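Local coordinates for protein argonaute (Aquifex aeolicus, PDB 1YVU), which uses short single-stranded DNA guides to bind complementary RNA strands and cuts those targets with the help of divalent metal ions, at residues Leu6-Arg11 with Asn285-Ile290. Residues are numbered along the deposited sequence; the frame is centred on the assembly and turned at random.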
# COMPACT_ATOMS: atom_id res chain seq x y z
N LEU A 6 15.07 4.98 -16.63
CA LEU A 6 15.34 6.01 -15.63
C LEU A 6 14.44 5.93 -14.41
O LEU A 6 13.34 5.42 -14.50
CB LEU A 6 15.20 7.40 -16.25
CG LEU A 6 15.99 7.80 -17.47
CD1 LEU A 6 15.81 9.29 -17.68
CD2 LEU A 6 17.41 7.50 -17.27
N LEU A 7 14.95 6.43 -13.27
CA LEU A 7 14.23 6.47 -12.00
C LEU A 7 14.40 7.82 -11.29
O LEU A 7 15.46 8.46 -11.41
CB LEU A 7 14.74 5.41 -11.02
CG LEU A 7 14.59 3.90 -11.17
CD1 LEU A 7 15.94 3.32 -11.55
CD2 LEU A 7 14.14 3.25 -9.90
N ASN A 8 13.44 8.09 -10.38
CA ASN A 8 13.31 9.26 -9.49
C ASN A 8 14.47 9.38 -8.53
O ASN A 8 14.29 9.93 -7.43
CB ASN A 8 12.15 9.05 -8.51
CG ASN A 8 10.83 9.03 -9.15
OD1 ASN A 8 10.18 10.07 -9.27
ND2 ASN A 8 10.37 7.85 -9.49
N LEU A 9 15.60 8.75 -8.85
CA LEU A 9 16.76 8.76 -7.95
C LEU A 9 17.90 9.59 -8.45
O LEU A 9 18.29 9.45 -9.59
CB LEU A 9 17.23 7.33 -7.70
CG LEU A 9 16.16 6.36 -7.17
CD1 LEU A 9 16.53 4.94 -7.42
CD2 LEU A 9 15.91 6.62 -5.73
N TYR A 10 18.39 10.50 -7.62
CA TYR A 10 19.48 11.39 -7.99
C TYR A 10 20.51 11.43 -6.87
O TYR A 10 20.13 11.70 -5.72
CB TYR A 10 18.95 12.81 -8.15
CG TYR A 10 17.80 12.97 -9.09
CD1 TYR A 10 16.47 12.84 -8.63
CD2 TYR A 10 18.03 13.21 -10.45
CE1 TYR A 10 15.37 12.91 -9.54
CE2 TYR A 10 16.96 13.30 -11.36
CZ TYR A 10 15.63 13.14 -10.91
OH TYR A 10 14.61 13.14 -11.83
N ARG A 11 21.80 11.30 -7.22
CA ARG A 11 22.91 11.34 -6.25
C ARG A 11 22.89 12.67 -5.56
O ARG A 11 22.85 13.69 -6.21
CB ARG A 11 24.28 11.13 -6.88
CG ARG A 11 24.52 9.71 -7.30
CD ARG A 11 25.97 9.36 -7.62
NE ARG A 11 26.10 7.91 -7.83
CZ ARG A 11 27.08 7.31 -8.52
NH1 ARG A 11 28.05 8.02 -9.08
NH2 ARG A 11 27.06 5.98 -8.66
N ASN A 285 9.74 15.39 -16.19
CA ASN A 285 10.18 16.76 -16.47
C ASN A 285 9.80 17.75 -15.39
O ASN A 285 10.49 18.76 -15.19
CB ASN A 285 9.69 17.24 -17.84
CG ASN A 285 10.30 16.46 -19.00
OD1 ASN A 285 9.97 16.71 -20.15
ND2 ASN A 285 11.16 15.48 -18.70
N LEU A 286 8.75 17.39 -14.65
CA LEU A 286 8.23 18.17 -13.54
C LEU A 286 9.14 17.96 -12.35
O LEU A 286 9.58 18.92 -11.75
CB LEU A 286 6.82 17.70 -13.18
CG LEU A 286 5.73 18.71 -12.81
CD1 LEU A 286 6.25 20.14 -12.74
CD2 LEU A 286 4.57 18.53 -13.78
N ILE A 287 9.44 16.70 -12.05
CA ILE A 287 10.38 16.33 -10.99
C ILE A 287 11.67 17.07 -11.32
O ILE A 287 12.21 17.75 -10.44
CB ILE A 287 10.61 14.81 -10.97
CG1 ILE A 287 9.39 14.13 -10.35
CG2 ILE A 287 11.93 14.40 -10.28
CD1 ILE A 287 9.31 12.67 -10.72
N ARG A 288 12.05 17.06 -12.61
CA ARG A 288 13.26 17.76 -13.11
C ARG A 288 13.12 19.25 -12.91
O ARG A 288 14.11 19.92 -12.73
CB ARG A 288 13.55 17.48 -14.59
CG ARG A 288 14.13 16.10 -14.91
CD ARG A 288 14.20 15.88 -16.42
NE ARG A 288 14.43 14.48 -16.77
CZ ARG A 288 15.28 14.05 -17.70
NH1 ARG A 288 16.00 14.91 -18.42
NH2 ARG A 288 15.45 12.75 -17.88
N TYR A 289 11.90 19.77 -12.89
CA TYR A 289 11.73 21.21 -12.68
C TYR A 289 11.84 21.55 -11.18
O TYR A 289 12.37 22.59 -10.82
CB TYR A 289 10.40 21.71 -13.28
CG TYR A 289 10.19 23.23 -13.28
CD1 TYR A 289 10.92 24.07 -14.16
CD2 TYR A 289 9.25 23.83 -12.41
CE1 TYR A 289 10.69 25.50 -14.18
CE2 TYR A 289 9.01 25.24 -12.42
CZ TYR A 289 9.73 26.07 -13.30
OH TYR A 289 9.46 27.43 -13.30
N ILE A 290 11.39 20.63 -10.32
CA ILE A 290 11.42 20.80 -8.87
C ILE A 290 12.86 20.80 -8.35
O ILE A 290 13.22 21.61 -7.49
CB ILE A 290 10.62 19.67 -8.16
CG1 ILE A 290 9.25 19.53 -8.79
CG2 ILE A 290 10.44 19.97 -6.67
CD1 ILE A 290 8.45 18.33 -8.36
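I287 and Y10 meet where a helix packs on an antiparallel sheet: helix 280-299 of linker L2 lies beside the start of the N-terminal domain, residues 6-11, which leads into strand 9-14, whose sheet neighbours are strands 153-165 and 303-305. The contact thus joins parts of the PAZ lobe distant in sequence, well away from the catalytic site. It buries 202 Å² in all, and I287, Y10 and N8 are buried.

I287 leaves the helix with CB directed toward the N-terminal segment, and there its two branches part. CG2, anti to the backbone N, goes to Y10: it lies 3.8 Å from CE1 and 4.0 Å from CZ of that ring, and 3.3 Å from its OH. The other branch runs through CG1, beside the backbone N (chi1 -76°), to CD1, which ends against the side-chain amide of N8, the two side chains crossing at about a right angle. A beta-branched isoleucine suits this place because its separate arms can serve two neighbours at once.

Tyrosine suits the facing position for a double reason: its ring carbons offer the CG2 methyl an apolar surface, while the hydroxyl that comes with them is hydrogen-bonded to OE2 of E309. That glutamate, outside both segments, also pairs through OE1 with NH2 of R288 in a salt bridge, so one carboxylate is bonded to a side chain of each segment. R288, at the partly exposed flank, has a chain extended from CG to NE, and such length suits a charge whose partner lies beyond the helix. L6 meets this arginine with a methyl: CD1 lies 3.5 Å from R288 NH2, at the edge of the guanidinium and in its plane.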